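Local coordinates for 3',5'-nucleoside bisphosphate phosphatase (Chromobacterium violaceum, PDB 2YB1), which hydrolyses nucleoside 3',5'-bisphosphates to nucleoside 5'-phosphates and orthophosphate, using three manganese ions per subunit, at residues 230-233 and 234-237; 202-205 and 206-210; 138-141 and 142-146. One frame throughout, in Å; residues are numbered along the deposited sequence.

Contact 1 (230-233 and 234-237); sequences HKFA and LHAD
Phe232 and His235 lie side by side on helix 226-239, their side chains pointing the same way, in the crossover helix of the beta-alpha-beta unit formed with strands 216-221 and 242-246. Residues i and i+3 lie on nearly the same side of a helix. Their ring planes differ by 29°, but the rings are slid so far past one another, with centroids 5.6 Å apart, that they barely overlap; what touches is Phe232 CD1 against His235 CD2, at 3.8 Å. Both CG atoms stand anti to their own carbonyl carbons, which sends the two rings off in a common direction. His235 CD2 also comes within 3.4 Å of Lys231 O, while the stem of Lys231 runs alongside the imidazole with CG as its nearest atom.

The inward side is mostly apolar, with Phe232, Ala233 and Ala236 buried. Ala233 and Ala236 rest on strand 216-221, and the rings of Phe232 and His235 both reach Ile202 of helix 199-211; Phe232 additionally meets the ring of His224. Backbone bonds from residue i+4 to residue i run through the turn, among them Ala236 N to Phe232 O at 2.9 Å. On the solvent side His230 and Leu234 make a slighter contact, their side chains crossing at a slant. With CG anti to the backbone N (chi1 174°), the His230 ring leans toward the following turn, and NE2 ends 3.8 Å from Leu234 CD1.

Contact 2 (202-205 and 206-210); sequences IERL and ILDFQ
An i to i+4 salt bridge between Arg204 and Asp208 marks the outer side of helix 199-211, the crossover helix of the beta-alpha-beta unit between strands 186-189 and 216-221 in the PHP domain. It illustrates how an amphipathic helix divides its work: charge pairing on one side, aliphatic packing on the other. Arg204 NH2 lies 2.7 Å from Asp208 OD1, yet the two flat groups do not meet as a coplanar fork. Their planes stand 89° apart, and OD1 of Asp208 sits over one face of the guanidinium, 3.1 Å from Arg204 CZ. The arginine chain leaves with CG anti to the backbone N, then bends at chi2 (62°) and chi3, which carries the guanidinium forward along the helix to Asp208.

A water completes the pairing. It lies in the guanidinium plane at the edge, accepts from Arg204 NE and donates to Asp208 OD2 at 2.7 Å, so both carboxylate oxygens are tied to the arginine, one directly and one through water. OD2 also accepts from Trp69 NE1, which further restricts rotation of the carboxylate. Leu207 CD1 approaches Arg204 NH1 from a side chain running roughly at right angles to the arginine.

Glu203 takes no part in this pairing: its OE1 is held by Arg238 and His239 at the end of helix 226-239. On the buried side, Leu205 packs on Leu173 and Met197, Phe209 on Val177 of helix 173-182 and on Ala187 and Ile189 of strand 186-189, and Ile206 faces Ile189. The branches of Ile202 and Ile206 slant across each other, Ile202 CG2 meeting Ile206 CD1 at 3.9 Å.

Contact 3 (138-141 and 142-146); sequences ARHL and VDSGA
Ser144 folds back on His140 and bonds to it twice, through its backbone and its side chain. His140 O accepts from Ser144 N and from Ser144 OG, each at 2.8 Å. The amide arrives nearly along the C=O axis, whereas the hydroxyl comes in bent, with a C=O...OG angle of 135°, and tilted out of the carbonyl plane. A chi1 of 68° sets OG between the backbone N and the carbonyl carbon of its own residue, and from there it reaches back to the preceding turn. The same hydroxyl lies over one face of the His140 imidazole, 3.8 Å above the plane and displaced toward the rim, while Ser144 CB touches CE1. At the ring edge, in plane, a water lies 2.9 Å from His140 ND1 and donates to Asp143 OD2, linking the two side chains without direct contact.

These bonds belong to the C-terminal end of helix 134-143, which closes in a Schellman motif. Gly145 is the first residue to leave helical torsions, its phi of 76° turning the chain back; Gly145 N bonds to Val142 O, and Ala146 N makes a weak bond to Leu141 O at 2.9 Å. The reversal brings Ala146 CB against Leu141 CD2, 3.8 Å away, an apolar contact across the motif.

Farther out, Leu141 and His140 rest on Cys118 of helix 118-123, and Ala138 and Val142 pack on helix 150-156. On the active-site side Arg139 leans on His250, which binds manganese and substrate, its own NE salt-bridged to Glu254 and its NH2 bonded to Asp14 O.

In the fold
Contacts 1 and 2 belong to successive crossover helices, which pack together: His235 CE1 lies 3.6 Å from Ile202 CG2, and the centres of the two contacts are about 13 Å apart. Contact 3, in helix 134-143, stands apart, its centre about 37 Å from either of the others; it and contact 2 lie on opposite sides of the chain's centre. Contact 2 is the more buried, with four of eight touching residues buried and one exposed; contacts 1 and 3 each have three buried and four exposed. Mid-helix, contact 1 sets two barely overlapping rings side by side and contact 2 adds a watered ion pair, whereas contact 3, at a helix end, spends side-chain and backbone donors on terminal carbonyls. Its Ala138 side chain is about 6 Å from the bound AMP.

Contact 1 (230-233 and 234-237)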
loop_
_atom_site.group_PDB
_atom_site.type_symbol
_atom_site.label_atom_id
_atom_site.label_comp_id
_atom_site.label_asym_id
_atom_site.label_seq_id
_atom_site.Cartn_x
_atom_site.Cartn_y
_atom_site.Cartn_z
ATOM N N HIS A 230 -8.414 -13.212 12.240
ATOM C CA HIS A 230 -9.451 -14.235 12.325
ATOM C C HIS A 230 -10.677 -13.860 11.485
ATOM O O HIS A 230 -11.186 -14.662 10.705
ATOM C CB HIS A 230 -9.845 -14.443 13.795
ATOM C CG HIS A 230 -11.004 -15.371 13.992
ATOM N ND1 HIS A 230 -10.858 -16.740 14.081
ATOM C CD2 HIS A 230 -12.329 -15.127 14.129
ATOM C CE1 HIS A 230 -12.041 -17.297 14.262
ATOM N NE2 HIS A 230 -12.951 -16.340 14.296
ATOM N N LYS A 231 -11.148 -12.632 11.655
ATOM C CA LYS A 231 -12.355 -12.162 10.989
ATOM C C LYS A 231 -12.192 -12.112 9.468
ATOM O O LYS A 231 -13.048 -12.575 8.725
ATOM C CB LYS A 231 -12.736 -10.787 11.536
ATOM C CG LYS A 231 -14.005 -10.233 10.971
ATOM C CD LYS A 231 -14.410 -8.977 11.720
ATOM C CE LYS A 231 -13.396 -7.872 11.553
ATOM N NZ LYS A 231 -13.852 -6.654 12.288
ATOM N N PHE A 232 -11.076 -11.575 8.998
ATOM C CA PHE A 232 -10.872 -11.491 7.549
ATOM C C PHE A 232 -10.501 -12.831 6.884
ATOM O O PHE A 232 -10.831 -13.058 5.709
ATOM C CB PHE A 232 -9.955 -10.308 7.200
ATOM C CG PHE A 232 -10.569 -8.997 7.565
ATOM C CD1 PHE A 232 -11.631 -8.498 6.826
ATOM C CD2 PHE A 232 -10.159 -8.305 8.695
ATOM C CE1 PHE A 232 -12.246 -7.309 7.182
ATOM C CE2 PHE A 232 -10.760 -7.111 9.053
ATOM C CZ PHE A 232 -11.810 -6.613 8.300
ATOM N N ALA A 233 -9.878 -13.736 7.640
ATOM C CA ALA A 233 -9.714 -15.116 7.176
ATOM C C ALA A 233 -11.062 -15.768 6.829
ATOM O O ALA A 233 -11.177 -16.478 5.826
ATOM C CB ALA A 233 -8.972 -15.956 8.216
ATOM N N LEU A 234 -12.066 -15.545 7.673
ATOM C CA LEU A 234 -13.420 -16.066 7.440
ATOM C C LEU A 234 -14.116 -15.382 6.266
ATOM O O LEU A 234 -14.740 -16.058 5.446
ATOM C CB LEU A 234 -14.291 -15.941 8.694
ATOM C CG LEU A 234 -13.885 -16.822 9.880
ATOM C CD1 LEU A 234 -14.866 -16.637 11.035
ATOM C CD2 LEU A 234 -13.808 -18.284 9.440
ATOM N N HIS A 235 -14.012 -14.055 6.181
ATOM C CA HIS A 235 -14.541 -13.332 5.015
ATOM C C HIS A 235 -13.936 -13.906 3.743
ATOM O O HIS A 235 -14.641 -14.145 2.754
ATOM C CB HIS A 235 -14.222 -11.830 5.072
ATOM C CG HIS A 235 -15.175 -11.022 5.902
ATOM N ND1 HIS A 235 -16.496 -10.835 5.555
ATOM C CD2 HIS A 235 -14.980 -10.304 7.035
ATOM C CE1 HIS A 235 -17.081 -10.060 6.450
ATOM N NE2 HIS A 235 -16.184 -9.725 7.361
ATOM N N ALA A 236 -12.623 -14.121 3.764
ATOM C CA ALA A 236 -11.921 -14.619 2.590
ATOM C C ALA A 236 -12.422 -16.008 2.228
ATOM O O ALA A 236 -12.656 -16.311 1.055
ATOM C CB ALA A 236 -10.406 -14.630 2.826
ATOM N N ASP A 237 -12.604 -16.857 3.237
ATOM C CA ASP A 237 -13.010 -18.234 2.962
ATOM C C ASP A 237 -14.413 -18.314 2.347
ATOM O O ASP A 237 -14.647 -19.109 1.435
ATOM C CB ASP A 237 -12.920 -19.105 4.220
ATOM C CG ASP A 237 -13.185 -20.565 3.921
ATOM O OD1 ASP A 237 -12.353 -21.180 3.220
ATOM O OD2 ASP A 237 -14.230 -21.090 4.366
#

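Contact 2 (202-205 and 206-210)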
loop_
_atom_site.group_PDB
_atom_site.type_symbol
_atom_site.label_atom_id
_atom_site.label_comp_id
_atom_site.label_asym_id
_atom_site.label_seq_id
_atom_site.Cartn_x
_atom_site.Cartn_y
_atom_site.Cartn_z
ATOM N N ILE A 202 -18.309 -4.667 4.397
ATOM C CA ILE A 202 -17.171 -5.490 3.984
ATOM C C ILE A 202 -17.606 -6.498 2.929
ATOM O O ILE A 202 -16.934 -6.684 1.912
ATOM C CB ILE A 202 -16.526 -6.248 5.180
ATOM C CG1 ILE A 202 -15.763 -5.283 6.097
ATOM C CG2 ILE A 202 -15.579 -7.331 4.667
ATOM C CD1 ILE A 202 -14.541 -4.663 5.452
ATOM N N GLU A 203 -18.737 -7.152 3.175
ATOM C CA GLU A 203 -19.278 -8.109 2.215
ATOM C C GLU A 203 -19.592 -7.444 0.882
ATOM O O GLU A 203 -19.305 -7.992 -0.171
ATOM C CB GLU A 203 -20.529 -8.789 2.777
ATOM C CG GLU A 203 -21.331 -9.534 1.730
ATOM C CD GLU A 203 -21.455 -11.013 2.036
ATOM O OE1 GLU A 203 -20.593 -11.543 2.773
ATOM O OE2 GLU A 203 -22.416 -11.644 1.544
ATOM N N ARG A 204 -20.201 -6.263 0.941
ATOM C CA ARG A 204 -20.543 -5.493 -0.254
ATOM C C ARG A 204 -19.279 -5.121 -1.040
ATOM O O ARG A 204 -19.229 -5.249 -2.270
ATOM C CB ARG A 204 -21.296 -4.218 0.152
ATOM C CG ARG A 204 -21.891 -3.443 -1.005
ATOM C CD ARG A 204 -22.921 -4.298 -1.721
ATOM N NE ARG A 204 -22.920 -4.076 -3.164
ATOM C CZ ARG A 204 -23.131 -5.028 -4.072
ATOM N NH1 ARG A 204 -23.361 -6.284 -3.694
ATOM N NH2 ARG A 204 -23.114 -4.719 -5.364
ATOM N N LEU A 205 -18.261 -4.652 -0.319
ATOM C CA LEU A 205 -16.978 -4.321 -0.936
ATOM C C LEU A 205 -16.362 -5.539 -1.630
ATOM O O LEU A 205 -15.912 -5.442 -2.775
ATOM C CB LEU A 205 -16.005 -3.756 0.105
ATOM C CG LEU A 205 -14.576 -3.507 -0.389
ATOM C CD1 LEU A 205 -14.548 -2.519 -1.585
ATOM C CD2 LEU A 205 -13.684 -3.008 0.754
ATOM N N ILE A 206 -16.338 -6.677 -0.933
ATOM C CA ILE A 206 -15.838 -7.931 -1.508
ATOM C C ILE A 206 -16.591 -8.352 -2.780
ATOM O O ILE A 206 -15.971 -8.690 -3.792
ATOM C CB ILE A 206 -15.859 -9.088 -0.483
ATOM C CG1 ILE A 206 -14.812 -8.836 0.622
ATOM C CG2 ILE A 206 -15.625 -10.432 -1.182
ATOM C CD1 ILE A 206 -14.851 -9.848 1.740
ATOM N N LEU A 207 -17.921 -8.332 -2.728
ATOM C CA LEU A 207 -18.727 -8.676 -3.900
ATOM C C LEU A 207 -18.430 -7.765 -5.097
ATOM O O LEU A 207 -18.249 -8.245 -6.214
ATOM C CB LEU A 207 -20.218 -8.642 -3.555
ATOM C CG LEU A 207 -20.633 -9.733 -2.565
ATOM C CD1 LEU A 207 -22.140 -9.738 -2.351
ATOM C CD2 LEU A 207 -20.149 -11.105 -3.063
ATOM N N ASP A 208 -18.374 -6.456 -4.859
ATOM C CA ASP A 208 -18.004 -5.496 -5.902
ATOM C C ASP A 208 -16.584 -5.770 -6.432
ATOM O O ASP A 208 -16.317 -5.717 -7.639
ATOM C CB ASP A 208 -18.057 -4.069 -5.336
ATOM C CG ASP A 208 -19.477 -3.539 -5.188
ATOM O OD1 ASP A 208 -20.437 -4.316 -5.384
ATOM O OD2 ASP A 208 -19.625 -2.335 -4.884
ATOM N N PHE A 209 -15.676 -6.037 -5.498
ATOM C CA PHE A 209 -14.266 -6.320 -5.785
ATOM C C PHE A 209 -14.149 -7.548 -6.701
ATOM O O PHE A 209 -13.511 -7.511 -7.760
ATOM C CB PHE A 209 -13.541 -6.520 -4.439
ATOM C CG PHE A 209 -12.117 -6.982 -4.552
ATOM C CD1 PHE A 209 -11.112 -6.114 -4.999
ATOM C CD2 PHE A 209 -11.764 -8.257 -4.144
ATOM C CE1 PHE A 209 -9.785 -6.539 -5.076
ATOM C CE2 PHE A 209 -10.435 -8.691 -4.212
ATOM C CZ PHE A 209 -9.447 -7.830 -4.678
ATOM N N GLN A 210 -14.781 -8.637 -6.295
ATOM C CA GLN A 210 -14.819 -9.844 -7.118
ATOM C C GLN A 210 -15.451 -9.628 -8.499
ATOM O O GLN A 210 -14.894 -10.068 -9.510
ATOM C CB GLN A 210 -15.532 -10.965 -6.375
ATOM C CG GLN A 210 -14.702 -11.554 -5.248
ATOM C CD GLN A 210 -15.360 -12.773 -4.634
ATOM O OE1 GLN A 210 -16.435 -12.671 -4.044
ATOM N NE2 GLN A 210 -14.718 -13.934 -4.773
HETATM O O HOH W 1 -21.918 -1.271 -3.964
#

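Contact 3 (138-141 and 142-146)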
loop_
_atom_site.group_PDB
_atom_site.type_symbol
_atom_site.label_atom_id
_atom_site.label_comp_id
_atom_site.label_asym_id
_atom_site.label_seq_id
_atom_site.Cartn_x
_atom_site.Cartn_y
_atom_site.Cartn_z
ATOM N N ALA A 138 2.438 14.379 7.976
ATOM C CA ALA A 138 2.504 13.881 9.347
ATOM C C ALA A 138 3.943 13.872 9.873
ATOM O O ALA A 138 4.196 14.269 11.012
ATOM C CB ALA A 138 1.878 12.490 9.443
ATOM N N ARG A 139 4.885 13.421 9.049
ATOM C CA ARG A 139 6.288 13.414 9.459
ATOM C C ARG A 139 6.752 14.821 9.767
ATOM O O ARG A 139 7.498 15.030 10.729
ATOM C CB ARG A 139 7.205 12.780 8.406
ATOM C CG ARG A 139 7.022 11.296 8.311
ATOM C CD ARG A 139 8.063 10.590 7.442
ATOM N NE ARG A 139 7.680 9.183 7.364
ATOM C CZ ARG A 139 7.507 8.496 6.243
ATOM N NH1 ARG A 139 7.743 9.061 5.058
ATOM N NH2 ARG A 139 7.118 7.227 6.319
ATOM N N HIS A 140 6.311 15.780 8.950
ATOM C CA HIS A 140 6.645 17.181 9.194
ATOM C C HIS A 140 6.070 17.646 10.524
ATOM O O HIS A 140 6.779 18.252 11.325
ATOM C CB HIS A 140 6.148 18.110 8.089
ATOM C CG HIS A 140 6.271 19.563 8.448
ATOM N ND1 HIS A 140 7.485 20.163 8.710
ATOM C CD2 HIS A 140 5.330 20.521 8.632
ATOM C CE1 HIS A 140 7.290 21.432 9.019
ATOM N NE2 HIS A 140 5.991 21.677 8.976
ATOM N N LEU A 141 4.788 17.370 10.753
ATOM C CA LEU A 141 4.125 17.827 11.978
ATOM C C LEU A 141 4.791 17.256 13.230
ATOM O O LEU A 141 4.878 17.928 14.259
ATOM C CB LEU A 141 2.627 17.508 11.946
ATOM C CG LEU A 141 1.848 18.360 10.935
ATOM C CD1 LEU A 141 0.509 17.718 10.582
ATOM C CD2 LEU A 141 1.664 19.794 11.455
ATOM N N VAL A 142 5.272 16.020 13.140
ATOM C CA VAL A 142 5.973 15.412 14.269
ATOM C C VAL A 142 7.393 15.967 14.410
ATOM O O VAL A 142 7.799 16.390 15.492
ATOM C CB VAL A 142 6.041 13.883 14.142
ATOM C CG1 VAL A 142 6.904 13.301 15.264
ATOM C CG2 VAL A 142 4.630 13.284 14.156
ATOM N N ASP A 143 8.134 15.987 13.307
ATOM C CA ASP A 143 9.516 16.449 13.328
ATOM C C ASP A 143 9.648 17.908 13.782
ATOM O O ASP A 143 10.583 18.263 14.505
ATOM C CB ASP A 143 10.150 16.279 11.953
ATOM C CG ASP A 143 11.541 16.865 11.885
ATOM O OD1 ASP A 143 12.497 16.157 12.259
ATOM O OD2 ASP A 143 11.675 18.036 11.463
ATOM N N SER A 144 8.712 18.746 13.352
ATOM C CA SER A 144 8.743 20.167 13.684
ATOM C C SER A 144 8.154 20.417 15.071
ATOM O O SER A 144 8.098 21.555 15.544
ATOM C CB SER A 144 7.973 20.973 12.637
ATOM O OG SER A 144 6.585 20.689 12.720
ATOM N N GLY A 145 7.698 19.354 15.720
ATOM C CA GLY A 145 7.197 19.472 17.073
ATOM C C GLY A 145 5.813 20.078 17.206
ATOM O O GLY A 145 5.413 20.469 18.305
ATOM N N ALA A 146 5.067 20.152 16.106
ATOM C CA ALA A 146 3.683 20.629 16.177
ATOM C C ALA A 146 2.792 19.597 16.852
ATOM O O ALA A 146 1.821 19.938 17.527
ATOM C CB ALA A 146 3.146 20.959 14.782
HETATM O O HOH W 2 10.088 18.872 8.769
#